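Local atomic coordinates of peptidase M16 C-terminal domain-containing protein (Enterococcus faecalis, PDB entry 3D3Y), a protein that is of unknown function but carries a peptidase M16 domain of the inactive type, related to zinc-dependent proteases built from paired homologous domains. Residues I17-Y22 against L365-W371; T41-L45 against A179-E183; Q104-V110 against E213-F218; D149-Y153 against E248-L252; F278-F282 against E336-I340. All blocks are in the same frame, centred on the assembly; numbering follows the deposited sequence.

Contact 1 of 5, residues I17-Y22 against L365-W371. With EDO (1,2-ethanediol), chain F.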
# COMPACT_ATOMS: atom_id res chain seq x y z
N ILE A 17 10.74 15.53 11.95
CA ILE A 17 9.66 16.45 11.60
C ILE A 17 9.10 17.05 12.90
O ILE A 17 8.23 16.44 13.56
CB ILE A 17 8.53 15.79 10.73
CG1 ILE A 17 9.09 15.14 9.45
CG2 ILE A 17 7.51 16.87 10.27
CD1 ILE A 17 9.55 13.77 9.62
N PRO A 18 9.64 18.23 13.30
CA PRO A 18 9.21 18.89 14.53
C PRO A 18 7.81 19.45 14.35
O PRO A 18 7.50 20.02 13.31
CB PRO A 18 10.21 20.07 14.68
CG PRO A 18 11.29 19.78 13.73
CD PRO A 18 10.68 18.99 12.61
N THR A 19 6.99 19.30 15.38
CA THR A 19 5.64 19.83 15.36
C THR A 19 5.12 19.87 16.79
O THR A 19 5.54 19.07 17.62
CB THR A 19 4.70 18.98 14.48
OG1 THR A 19 3.38 19.48 14.59
CG2 THR A 19 4.71 17.46 14.89
N GLU A 20 4.24 20.82 17.08
CA GLU A 20 3.60 20.88 18.39
C GLU A 20 2.14 20.41 18.30
O GLU A 20 1.35 20.60 19.23
CB GLU A 20 3.70 22.30 18.94
CG GLU A 20 5.07 22.62 19.50
CD GLU A 20 5.18 24.05 19.99
OE1 GLU A 20 4.93 24.96 19.18
OE2 GLU A 20 5.51 24.26 21.18
N LYS A 21 1.79 19.80 17.16
CA LYS A 21 0.43 19.43 16.85
C LYS A 21 -0.05 18.24 17.70
O LYS A 21 -1.25 18.11 17.95
CB LYS A 21 0.31 19.11 15.35
CG LYS A 21 -1.12 18.91 14.83
CD LYS A 21 -1.21 19.08 13.29
CE LYS A 21 -2.59 18.62 12.74
NZ LYS A 21 -3.00 19.37 11.50
N TYR A 22 0.90 17.43 18.17
CA TYR A 22 0.60 16.16 18.87
C TYR A 22 1.20 16.04 20.26
O TYR A 22 2.22 16.65 20.55
CB TYR A 22 1.04 14.98 18.02
CG TYR A 22 0.47 15.06 16.62
CD1 TYR A 22 -0.90 14.81 16.39
CD2 TYR A 22 1.28 15.40 15.54
CE1 TYR A 22 -1.44 14.90 15.10
CE2 TYR A 22 0.75 15.50 14.25
CZ TYR A 22 -0.61 15.26 14.03
OH TYR A 22 -1.13 15.35 12.77
N LEU A 365 -5.80 15.55 6.38
CA LEU A 365 -4.87 16.64 6.74
C LEU A 365 -4.47 16.61 8.22
O LEU A 365 -3.39 17.09 8.59
CB LEU A 365 -5.45 18.02 6.41
CG LEU A 365 -5.36 18.56 4.98
CD1 LEU A 365 -5.55 20.09 4.97
CD2 LEU A 365 -4.04 18.19 4.33
N ASP A 366 -5.35 16.06 9.06
CA ASP A 366 -5.14 16.07 10.49
C ASP A 366 -4.26 14.91 10.96
O ASP A 366 -3.48 15.05 11.92
CB ASP A 366 -6.48 16.03 11.22
CG ASP A 366 -7.12 17.40 11.34
OD1 ASP A 366 -6.60 18.36 10.70
OD2 ASP A 366 -8.13 17.51 12.08
N ASN A 367 -4.38 13.80 10.26
CA ASN A 367 -3.83 12.54 10.70
C ASN A 367 -2.28 12.44 10.68
O ASN A 367 -1.66 12.66 9.64
CB ASN A 367 -4.47 11.42 9.88
CG ASN A 367 -4.11 10.06 10.39
OD1 ASN A 367 -3.08 9.50 10.01
ND2 ASN A 367 -4.95 9.52 11.27
N ALA A 368 -1.68 12.11 11.82
CA ALA A 368 -0.21 11.95 11.94
C ALA A 368 0.33 10.83 11.04
O ALA A 368 1.39 10.98 10.44
CB ALA A 368 0.22 11.74 13.39
N GLY A 369 -0.41 9.73 10.93
CA GLY A 369 -0.02 8.66 10.00
C GLY A 369 0.00 9.11 8.55
O GLY A 369 0.93 8.80 7.80
N ALA A 370 -1.04 9.85 8.15
CA ALA A 370 -1.13 10.39 6.80
C ALA A 370 -0.00 11.38 6.55
O ALA A 370 0.55 11.44 5.45
CB ALA A 370 -2.49 11.10 6.60
N TRP A 371 0.31 12.17 7.55
CA TRP A 371 1.38 13.16 7.45
C TRP A 371 2.71 12.44 7.18
O TRP A 371 3.38 12.74 6.19
CB TRP A 371 1.42 14.05 8.70
CG TRP A 371 2.35 15.22 8.61
CD1 TRP A 371 3.26 15.48 7.62
CD2 TRP A 371 2.52 16.28 9.58
NE1 TRP A 371 3.95 16.64 7.89
CE2 TRP A 371 3.52 17.15 9.09
CE3 TRP A 371 1.90 16.58 10.81
CZ2 TRP A 371 3.93 18.30 9.78
CZ3 TRP A 371 2.31 17.71 11.49
CH2 TRP A 371 3.31 18.56 10.98
C1 EDO F . 2.67 22.99 14.25
O1 EDO F . 3.38 23.16 15.48
C2 EDO F . 3.51 22.19 13.26
O2 EDO F . 2.70 21.89 12.11

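Contact 2 of 5, residues T41-L45 against A179-E183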
# COMPACT_ATOMS: atom_id res chain seq x y z
N THR A 41 7.19 -12.65 0.08
CA THR A 41 6.65 -13.49 1.13
C THR A 41 7.61 -13.56 2.32
O THR A 41 7.18 -13.61 3.48
CB THR A 41 6.36 -14.95 0.61
OG1 THR A 41 5.41 -14.90 -0.45
CG2 THR A 41 5.82 -15.82 1.75
N LYS A 42 8.91 -13.56 2.03
CA LYS A 42 9.92 -13.53 3.09
C LYS A 42 9.77 -12.26 3.94
O LYS A 42 9.74 -12.33 5.17
CB LYS A 42 11.33 -13.59 2.49
CG LYS A 42 11.73 -15.00 2.03
CD LYS A 42 13.08 -14.97 1.37
CE LYS A 42 13.52 -16.37 0.91
NZ LYS A 42 12.80 -16.63 -0.36
N ARG A 43 9.67 -11.11 3.28
CA ARG A 43 9.46 -9.85 4.00
C ARG A 43 8.17 -9.89 4.81
O ARG A 43 8.13 -9.45 5.97
CB ARG A 43 9.45 -8.67 3.02
CG ARG A 43 10.83 -8.43 2.45
CD ARG A 43 10.86 -7.49 1.25
NE ARG A 43 10.65 -6.05 1.56
CZ ARG A 43 11.58 -5.23 2.04
NH1 ARG A 43 12.78 -5.69 2.38
NH2 ARG A 43 11.29 -3.93 2.22
N THR A 44 7.09 -10.35 4.21
CA THR A 44 5.81 -10.46 4.94
C THR A 44 5.91 -11.30 6.21
O THR A 44 5.43 -10.88 7.28
CB THR A 44 4.69 -10.99 4.02
OG1 THR A 44 4.63 -10.15 2.88
CG2 THR A 44 3.31 -11.05 4.70
N LEU A 45 6.47 -12.50 6.09
CA LEU A 45 6.61 -13.37 7.27
C LEU A 45 7.58 -12.79 8.30
O LEU A 45 7.34 -12.86 9.52
CB LEU A 45 7.07 -14.79 6.86
CG LEU A 45 7.28 -15.83 7.99
CD1 LEU A 45 5.97 -15.97 8.86
CD2 LEU A 45 7.62 -17.18 7.34
N ALA A 179 4.36 -19.69 -2.11
CA ALA A 179 5.67 -19.17 -1.76
C ALA A 179 5.94 -19.40 -0.28
O ALA A 179 7.05 -19.78 0.12
CB ALA A 179 5.74 -17.70 -2.10
N LEU A 180 4.91 -19.24 0.55
CA LEU A 180 5.05 -19.41 1.98
C LEU A 180 5.47 -20.84 2.37
O LEU A 180 6.29 -21.04 3.28
CB LEU A 180 3.74 -19.06 2.68
CG LEU A 180 3.75 -19.21 4.20
CD1 LEU A 180 4.89 -18.36 4.80
CD2 LEU A 180 2.39 -18.78 4.78
N ALA A 181 4.89 -21.82 1.69
CA ALA A 181 5.07 -23.24 2.02
C ALA A 181 6.53 -23.64 2.14
O ALA A 181 6.89 -24.48 2.98
CB ALA A 181 4.38 -24.14 0.99
N GLU A 182 7.36 -23.08 1.26
CA GLU A 182 8.78 -23.45 1.16
C GLU A 182 9.66 -22.72 2.16
O GLU A 182 10.82 -23.10 2.36
CB GLU A 182 9.29 -23.19 -0.25
CG GLU A 182 8.59 -24.06 -1.30
CD GLU A 182 9.45 -24.32 -2.55
OE1 GLU A 182 10.30 -23.46 -2.89
OE2 GLU A 182 9.27 -25.40 -3.18
N GLU A 183 9.12 -21.66 2.77
CA GLU A 183 9.91 -20.84 3.70
C GLU A 183 10.12 -21.52 5.05
O GLU A 183 9.24 -22.23 5.55
CB GLU A 183 9.28 -19.45 3.87
CG GLU A 183 9.21 -18.61 2.60
CD GLU A 183 10.58 -18.27 2.00
OE1 GLU A 183 11.63 -18.36 2.68
OE2 GLU A 183 10.58 -17.89 0.82

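Contact 3 of 5, residues Q104-V110 against E213-F218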
# COMPACT_ATOMS: atom_id res chain seq x y z
N GLN A 104 12.77 9.24 29.93
CA GLN A 104 13.68 9.58 28.84
C GLN A 104 13.14 8.87 27.61
O GLN A 104 13.83 8.06 27.01
CB GLN A 104 15.10 9.12 29.14
CG GLN A 104 15.87 10.02 30.07
CD GLN A 104 15.88 11.47 29.61
OE1 GLN A 104 15.90 11.75 28.40
NE2 GLN A 104 15.85 12.39 30.56
N VAL A 105 11.89 9.19 27.26
CA VAL A 105 11.12 8.34 26.37
C VAL A 105 11.78 8.09 25.01
O VAL A 105 11.71 6.99 24.47
CB VAL A 105 9.65 8.85 26.19
CG1 VAL A 105 9.62 10.06 25.23
CG2 VAL A 105 8.75 7.71 25.67
N LEU A 106 12.45 9.11 24.46
CA LEU A 106 13.06 8.97 23.16
C LEU A 106 14.22 8.00 23.22
O LEU A 106 14.29 7.08 22.40
CB LEU A 106 13.51 10.33 22.62
CG LEU A 106 12.37 11.27 22.21
CD1 LEU A 106 12.92 12.67 21.96
CD2 LEU A 106 11.64 10.73 20.99
N ALA A 107 15.08 8.17 24.22
CA ALA A 107 16.19 7.23 24.43
C ALA A 107 15.70 5.80 24.65
O ALA A 107 16.27 4.85 24.11
CB ALA A 107 17.09 7.69 25.58
N GLU A 108 14.63 5.67 25.42
CA GLU A 108 14.08 4.37 25.75
C GLU A 108 13.42 3.71 24.51
O GLU A 108 13.61 2.51 24.26
CB GLU A 108 13.13 4.49 26.94
CG GLU A 108 13.89 4.90 28.23
CD GLU A 108 12.98 5.19 29.41
OE1 GLU A 108 12.53 6.37 29.56
OE2 GLU A 108 12.76 4.27 30.20
N ALA A 109 12.73 4.51 23.70
CA ALA A 109 12.15 3.96 22.46
C ALA A 109 13.22 3.52 21.47
O ALA A 109 13.10 2.46 20.86
CB ALA A 109 11.12 4.95 21.81
N VAL A 110 14.27 4.32 21.28
CA VAL A 110 15.35 3.93 20.35
C VAL A 110 16.03 2.66 20.82
O VAL A 110 16.37 1.81 20.03
CB VAL A 110 16.39 5.05 20.15
CG1 VAL A 110 17.57 4.58 19.30
CG2 VAL A 110 15.74 6.27 19.51
N GLU A 213 18.79 16.23 20.03
CA GLU A 213 18.66 15.06 20.90
C GLU A 213 18.68 13.74 20.12
O GLU A 213 19.34 12.79 20.53
CB GLU A 213 17.41 15.11 21.79
CG GLU A 213 17.32 13.88 22.74
CD GLU A 213 16.14 13.90 23.69
OE1 GLU A 213 16.18 13.12 24.69
OE2 GLU A 213 15.18 14.69 23.46
N LEU A 214 17.96 13.70 18.99
CA LEU A 214 17.72 12.44 18.28
C LEU A 214 18.93 11.87 17.53
O LEU A 214 19.10 10.66 17.45
CB LEU A 214 16.55 12.59 17.30
CG LEU A 214 15.16 12.54 17.97
CD1 LEU A 214 14.09 13.15 17.08
CD2 LEU A 214 14.80 11.08 18.33
N VAL A 215 19.77 12.74 16.98
CA VAL A 215 20.86 12.24 16.16
C VAL A 215 21.77 11.31 16.97
O VAL A 215 22.04 10.20 16.53
CB VAL A 215 21.63 13.38 15.42
CG1 VAL A 215 22.84 12.85 14.71
CG2 VAL A 215 20.70 14.00 14.39
N PRO A 216 22.23 11.74 18.17
CA PRO A 216 23.03 10.82 19.00
C PRO A 216 22.32 9.50 19.29
O PRO A 216 22.93 8.43 19.17
CB PRO A 216 23.25 11.60 20.29
CG PRO A 216 23.06 13.03 19.92
CD PRO A 216 22.07 13.06 18.80
N LEU A 217 21.03 9.55 19.64
CA LEU A 217 20.29 8.31 19.92
C LEU A 217 20.35 7.36 18.73
O LEU A 217 20.75 6.19 18.87
CB LEU A 217 18.83 8.57 20.33
CG LEU A 217 18.66 9.50 21.55
CD1 LEU A 217 17.18 9.68 21.87
CD2 LEU A 217 19.45 8.99 22.75
N PHE A 218 19.99 7.86 17.55
CA PHE A 218 19.90 7.00 16.38
C PHE A 218 21.25 6.52 15.87
O PHE A 218 21.34 5.45 15.25
CB PHE A 218 19.01 7.62 15.29
CG PHE A 218 17.57 7.34 15.50
CD1 PHE A 218 16.73 8.32 16.02
CD2 PHE A 218 17.06 6.07 15.25
CE1 PHE A 218 15.37 8.03 16.25
CE2 PHE A 218 15.72 5.78 15.48
CZ PHE A 218 14.87 6.75 15.97
O HOH W 1 13.80 11.47 25.98

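Contact 4 of 5, residues D149-Y153 against E248-L252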
# COMPACT_ATOMS: atom_id res chain seq x y z
N ASP A 149 -12.25 -14.48 0.37
CA ASP A 149 -13.09 -13.36 -0.04
C ASP A 149 -12.99 -13.27 -1.55
O ASP A 149 -11.94 -12.89 -2.11
CB ASP A 149 -12.63 -12.07 0.60
CG ASP A 149 -13.53 -10.91 0.25
OD1 ASP A 149 -13.54 -10.50 -0.93
OD2 ASP A 149 -14.25 -10.43 1.13
N LYS A 150 -14.08 -13.62 -2.22
CA LYS A 150 -14.06 -13.78 -3.68
C LYS A 150 -13.87 -12.49 -4.48
O LYS A 150 -13.33 -12.52 -5.59
CB LYS A 150 -15.28 -14.56 -4.17
CG LYS A 150 -15.34 -15.99 -3.63
CD LYS A 150 -14.02 -16.71 -3.86
CE LYS A 150 -14.09 -18.11 -3.25
NZ LYS A 150 -12.75 -18.76 -3.29
N GLN A 151 -14.30 -11.37 -3.91
CA GLN A 151 -14.01 -10.07 -4.51
C GLN A 151 -12.51 -9.79 -4.50
O GLN A 151 -11.96 -9.41 -5.52
CB GLN A 151 -14.81 -8.93 -3.84
CG GLN A 151 -14.27 -7.48 -4.10
CD GLN A 151 -15.33 -6.39 -3.94
OE1 GLN A 151 -16.41 -6.62 -3.40
NE2 GLN A 151 -15.02 -5.19 -4.42
N THR A 152 -11.86 -10.02 -3.35
CA THR A 152 -10.43 -9.84 -3.20
C THR A 152 -9.70 -10.81 -4.12
O THR A 152 -8.81 -10.41 -4.85
CB THR A 152 -9.96 -10.00 -1.73
OG1 THR A 152 -10.73 -9.12 -0.90
CG2 THR A 152 -8.49 -9.62 -1.57
N TYR A 153 -10.11 -12.08 -4.11
CA TYR A 153 -9.50 -13.07 -4.98
C TYR A 153 -9.51 -12.62 -6.46
O TYR A 153 -8.48 -12.67 -7.15
CB TYR A 153 -10.16 -14.44 -4.82
CG TYR A 153 -9.55 -15.44 -5.79
CD1 TYR A 153 -8.27 -15.96 -5.55
CD2 TYR A 153 -10.19 -15.80 -6.96
CE1 TYR A 153 -7.68 -16.84 -6.44
CE2 TYR A 153 -9.61 -16.69 -7.85
CZ TYR A 153 -8.35 -17.20 -7.59
OH TYR A 153 -7.75 -18.08 -8.47
N GLU A 248 -12.06 -18.31 -14.61
CA GLU A 248 -11.97 -19.43 -13.69
C GLU A 248 -13.36 -19.75 -13.20
O GLU A 248 -14.17 -18.84 -12.99
CB GLU A 248 -11.03 -19.12 -12.52
CG GLU A 248 -9.59 -18.86 -12.94
CD GLU A 248 -8.66 -18.59 -11.77
OE1 GLU A 248 -9.06 -18.81 -10.62
OE2 GLU A 248 -7.51 -18.12 -12.03
N ARG A 249 -13.65 -21.03 -13.02
CA ARG A 249 -14.93 -21.46 -12.50
C ARG A 249 -14.80 -21.96 -11.08
O ARG A 249 -13.86 -22.71 -10.77
CB ARG A 249 -15.50 -22.57 -13.36
CG ARG A 249 -15.88 -22.16 -14.77
CD ARG A 249 -16.79 -23.23 -15.41
NE ARG A 249 -18.19 -23.03 -15.05
CZ ARG A 249 -19.17 -22.66 -15.89
NH1 ARG A 249 -18.92 -22.47 -17.19
NH2 ARG A 249 -20.41 -22.48 -15.43
N GLU A 250 -15.76 -21.56 -10.23
CA GLU A 250 -15.78 -21.95 -8.83
C GLU A 250 -17.23 -22.01 -8.42
O GLU A 250 -18.11 -21.41 -9.07
CB GLU A 250 -15.10 -20.88 -7.94
CG GLU A 250 -13.59 -20.76 -8.01
CD GLU A 250 -13.01 -19.98 -6.83
OE1 GLU A 250 -13.68 -19.97 -5.76
OE2 GLU A 250 -11.89 -19.41 -6.96
N VAL A 251 -17.49 -22.70 -7.33
CA VAL A 251 -18.85 -22.76 -6.78
C VAL A 251 -19.04 -21.43 -6.07
O VAL A 251 -18.31 -21.12 -5.12
CB VAL A 251 -19.01 -23.91 -5.79
CG1 VAL A 251 -20.43 -23.91 -5.24
CG2 VAL A 251 -18.71 -25.29 -6.46
N LEU A 252 -19.98 -20.62 -6.55
CA LEU A 252 -20.14 -19.26 -5.99
C LEU A 252 -21.60 -18.93 -6.06
O LEU A 252 -22.30 -19.49 -6.88
CB LEU A 252 -19.39 -18.24 -6.85
CG LEU A 252 -17.91 -18.40 -7.22
CD1 LEU A 252 -17.57 -17.53 -8.42
CD2 LEU A 252 -17.02 -18.07 -6.04

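Contact 5 of 5, residues F278-F282 against E336-I340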
# COMPACT_ATOMS: atom_id res chain seq x y z
N PHE A 278 -11.75 11.84 -13.30
CA PHE A 278 -12.29 10.85 -14.25
C PHE A 278 -12.75 9.60 -13.50
O PHE A 278 -13.85 9.08 -13.73
CB PHE A 278 -11.26 10.44 -15.31
CG PHE A 278 -11.64 9.16 -16.01
CD1 PHE A 278 -12.51 9.18 -17.12
CD2 PHE A 278 -11.16 7.94 -15.55
CE1 PHE A 278 -12.89 7.98 -17.76
CE2 PHE A 278 -11.54 6.74 -16.17
CZ PHE A 278 -12.40 6.76 -17.30
N ASN A 279 -11.90 9.13 -12.58
CA ASN A 279 -12.19 7.91 -11.84
C ASN A 279 -13.45 8.04 -11.03
O ASN A 279 -14.28 7.11 -11.01
CB ASN A 279 -11.03 7.48 -10.92
CG ASN A 279 -11.38 6.21 -10.16
OD1 ASN A 279 -11.49 6.21 -8.91
ND2 ASN A 279 -11.60 5.13 -10.91
N GLY A 280 -13.62 9.19 -10.38
CA GLY A 280 -14.83 9.45 -9.61
C GLY A 280 -16.09 9.43 -10.45
O GLY A 280 -17.11 8.91 -10.01
N ILE A 281 -16.01 9.97 -11.68
CA ILE A 281 -17.19 10.07 -12.55
C ILE A 281 -17.52 8.71 -13.17
O ILE A 281 -18.69 8.40 -13.42
CB ILE A 281 -16.93 11.11 -13.67
CG1 ILE A 281 -16.94 12.53 -13.10
CG2 ILE A 281 -17.94 11.00 -14.81
CD1 ILE A 281 -16.21 13.55 -14.05
N PHE A 282 -16.48 7.94 -13.45
CA PHE A 282 -16.61 6.64 -14.15
C PHE A 282 -17.21 5.58 -13.21
O PHE A 282 -18.31 5.06 -13.47
CB PHE A 282 -15.25 6.24 -14.77
CG PHE A 282 -15.27 4.96 -15.58
CD1 PHE A 282 -16.32 4.66 -16.47
CD2 PHE A 282 -14.20 4.07 -15.49
CE1 PHE A 282 -16.32 3.47 -17.25
CE2 PHE A 282 -14.18 2.88 -16.24
CZ PHE A 282 -15.23 2.58 -17.15
N GLU A 336 -20.54 3.47 -21.16
CA GLU A 336 -20.26 4.56 -20.22
C GLU A 336 -18.89 5.17 -20.45
O GLU A 336 -18.74 6.38 -20.35
CB GLU A 336 -20.44 4.12 -18.77
CG GLU A 336 -21.92 3.76 -18.42
CD GLU A 336 -22.91 4.83 -18.88
OE1 GLU A 336 -22.58 6.03 -18.86
OE2 GLU A 336 -24.03 4.48 -19.28
N LEU A 337 -17.90 4.36 -20.77
CA LEU A 337 -16.58 4.91 -21.08
C LEU A 337 -16.61 5.80 -22.33
O LEU A 337 -16.05 6.90 -22.35
CB LEU A 337 -15.53 3.79 -21.19
CG LEU A 337 -14.11 4.20 -21.59
CD1 LEU A 337 -13.57 5.31 -20.62
CD2 LEU A 337 -13.21 2.94 -21.55
N GLU A 338 -17.29 5.34 -23.37
CA GLU A 338 -17.47 6.15 -24.56
C GLU A 338 -18.19 7.47 -24.25
O GLU A 338 -17.84 8.52 -24.80
CB GLU A 338 -18.22 5.35 -25.62
CG GLU A 338 -17.33 4.24 -26.23
CD GLU A 338 -15.96 4.79 -26.73
OE1 GLU A 338 -15.96 5.80 -27.47
OE2 GLU A 338 -14.91 4.19 -26.36
N ASN A 339 -19.19 7.41 -23.37
CA ASN A 339 -19.91 8.61 -22.99
C ASN A 339 -19.00 9.65 -22.37
O ASN A 339 -19.11 10.83 -22.67
CB ASN A 339 -21.07 8.29 -22.05
CG ASN A 339 -22.25 7.68 -22.79
OD1 ASN A 339 -22.35 7.81 -24.02
ND2 ASN A 339 -23.17 7.07 -22.03
N ILE A 340 -18.11 9.20 -21.48
CA ILE A 340 -17.10 10.12 -20.92
C ILE A 340 -16.18 10.61 -22.05
O ILE A 340 -15.92 11.80 -22.15
CB ILE A 340 -16.28 9.46 -19.79
CG1 ILE A 340 -17.23 9.05 -18.61
CG2 ILE A 340 -15.14 10.39 -19.36
CD1 ILE A 340 -16.55 8.14 -17.55

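Contact 1 of 5, residues I17-Y22 against L365-W371
The indole of Trp371 is the main projection, filling a hollow whose walls are Ile17, Thr19, Lys21 and Tyr22. Ile17 supplies a methyl, CG2, which lies 3.9 Å from CZ2 of the indole. Thr19 OG1 stands at the indole's edge, 3.7 Å from CZ3, and the same oxygen accepts from Lys21 N in an ST turn that folds the chain just beyond the strand. The tryptophan reaches this hollow because its CG lies anti to the backbone N (chi1 -172°), which carries the ring out from the helix towards residues 17-22.

A second bump, the methyl of Ala368, rests over one face of the Tyr22 ring in a CH-pi contact, CB lying 3.9 Å from the ring centroid. Lys21 CG lies on the opposite face, so the phenol is held between the two. A small alanine suits the place, since its CB sits on the ring while the helix stays close. The phenol ends in a short hydrogen bond, Tyr22 OH to Asp366 O at 2.5 Å, with the donor tilted 30° from the carbonyl plane. Lys21 runs alongside, its NZ making a long salt bridge of 3.8 Å to Asp366 OD1. Ethanediol, probably from the crystallisation liquor, accepts from Glu20 N and lies beside Thr19.

Trp371 NE1 is hydrogen-bonded to Glu375 OE2 a turn further on. Asn367 is the N-cap, its OD1 accepting from Ala370 N at 2.8 Å. The arrangement is that of a capped helix start, 368-380, docked through Trp371 and Tyr22 against the end of strand 12-18 in the six-stranded mixed sheet.

Contact 2 of 5, residues T41-L45 against A179-E183
The carboxylate of Glu183 is the flat group of this contact, and the side chain of Lys42 starts over one of its faces and descends to its oxygen edge. CG lies over the face, 3.3 Å from Glu183 OE2; CE comes down to the rim, equally near both oxygens. There Lys42 NZ, close to the plane, donates to Glu183 OE2 at 2.8 Å, using the syn lone pair, in a bond that is also a salt bridge. The lysine chain is extended until its last torsion, where a bend (chi4 79°) turns the ammonium back to the acid. The other carboxylate oxygen, OE1, is held by Ser187 OG, and Lys42 NZ also donates to Glu38 O, which gives each charged end a second anchor. Two grips on the acid should fix its rotation, and the nearby ammonium would be expected to favour its ionised form.

The contact joins helix 40-52 to the end of helix 177-182, among the helices that flank the six-stranded mixed sheet of an alpha/beta domain.

Beside the ion pair the packing is mostly apolar. Thr41 CG2 sits 3.7 Å from Leu180 CA, while its hydroxyl OG1, hydrogen-bonded elsewhere, passes 3.3 Å from Ala179 CB. Alanine and threonine are short enough for the helices to draw close, with the CA atoms of Thr41 and Leu180 only 6.2 Å apart. Leu45 and Leu180 then cross at about a right angle, Leu45 CD2 meeting Leu180 CD1 at 3.9 Å. Leu180 also touches Lys140 and Leu143 of helix 129-148, and Leu45 rests on Phe132 and Leu188.

Contact 3 of 5, residues Q104-V110 against E213-F218
Leu217 and Val110 lie side by side at the heart of this contact, where helix 105-118 packs against helix 211-219 on the six-stranded mixed sheet of an alpha/beta domain. The two short helical segments run nearly parallel, their axes 25° apart and 9.9 Å from each other at closest approach.

Leu217 points across at helix 105-118 and spreads its two methyls over one turn of it: CD1 lies 3.5 Å from Ala107 N and CD2 meets Ala107 CB at 3.9 Å. The small Ala107 lets the leucine come right down to the backbone. Val110 uses both its branches. Its CG1, anti to the backbone N (chi1 175°), faces Leu217 O, while CG2 sits over one face of the Phe218 ring in a CH-pi contact, 3.9 Å from the centroid and 21° off the ring normal, and also touches Leu217 CB. A beta-branched residue suits this place, since its two methyls together pack against both Leu217 and Phe218.

Leu106 and Leu214 cross at about a right angle, CD2 to CD2 at 4.1 Å, on the side of the contact nearer the sheet. Leu106 reaches on to Ile94 of strand 85-95, whereas Leu214 touches Val205 and Val16, and Phe218 touches Ile203, Val205 and Leu14, so the pair of helices shares one layer above the strands.

Towards solvent the contact turns polar. Glu213 extends its chain past Leu106, whose CD1 lies 3.4 Å from Glu213 OE2. At the start of helix 105-118 a water accepts from Leu106 N at 3.1 Å and lies 3.2 Å from Glu213 OE1, to which it can donate.

Contact 4 of 5, residues D149-Y153 against E248-L252
Two carboxylates on strand 244-251 receive the polar ends of two side chains from the start of helix 150-162. Tyr153 OH donates to Glu248 OE1 at 2.6 Å; the acceptor oxygen lies at the edge of the phenol and uses its syn lone pair, with ring and carboxylate planes 57° apart. Lys150 NZ meets Glu250 OE1 at 2.9 Å in a hydrogen-bonded salt bridge, again on the syn lone pair, the two side chains approaching from opposite directions. The other oxygen, Glu250 OE2, stands 3.7 Å from Tyr153 CE2.

The aliphatic part of the lysine is used as well. Its CG packs on Leu252 CD2 at 3.6 Å, so the leucine flanks the chain that carries the charge. A bend at chi2 (-50°) brings the lysine round to both partners. Long side chains, flexible in lysine and glutamate but rigid in tyrosine, suit the wide backbone separation, 8.5 Å between the CA atoms of Lys150 and Leu252. Glu248 and Glu250, two apart on a strand, both point towards the helix.

Behind this first shell, Asp149 at the N-cap fixes the helix start, its OD1 accepting from Thr152 N at 3.0 Å. Lys150 NZ has a further weak bond to Val147 O, at the end of the preceding helix. Glu248 and Glu250 are held by backbone bonds to strand 411-421, which runs parallel to theirs. Leu418 of that strand touches Tyr153, Glu250 and Leu252. The whole is an N-capped helix start tied, at the surface, by a salt bridge and a tyrosine-carboxylate hydrogen bond to the outermost strand of the five-stranded mixed sheet.

Contact 5 of 5, residues F278-F282 against E336-I340
Helices 272-284, with a wider pi-type turn at 280-282, and 326-341 cross with their short segments at 134° between N-to-C directions and 11.1 Å between axes, part of the helical layer on the five-stranded mixed sheet of an alpha/beta domain.

Large apolar residues suit this spacing, since they must bridge a fairly wide gap. Ile340 is central. Its CG2 branch lies at the edge of the Phe278 ring, in plane, 3.7 Å from CD1. Its own CD1 reaches that ring too, and also meets Phe282 CB at 3.6 Å and Ile281 CG2 at 4.2 Å. Phe278 and Phe282, one turn apart, sit together, with Phe282 CB over a face of the Phe278 ring. Both rings have CG anti to the backbone N (chi1 163° for Phe278), which sends them along the same side of their helix.

Val406 and Ala407 of helix 400-409 also touch Phe278, and Met315 and Val317 of strand 314-321 lie against Phe282. Leu337 completes the cluster: its CD1 meets Phe278 CZ at 3.8 Å, and its CB lies 4.0 Å from Phe282 CE1.

In the fold
Contacts 1, 2 and 3 lie on or beside the six-stranded sheet, whereas contacts 4 and 5 involve the five-stranded one. Contacts 1 and 3 are neighbours, about 7 Å apart at their nearest atoms, both near strands 12-18 and 200-207. Contact 1 encloses the other four in sequence. Contacts 1 and 4 both join the part of the chain holding the six-stranded sheet to the later part, on opposite sides of the chain's centre, their centres 40 Å apart. The nearest atoms of contact 4 are about 13 Å from both contact 2 and contact 5. Contacts 3 and 5 mark distant ends, with centres 51 Å apart.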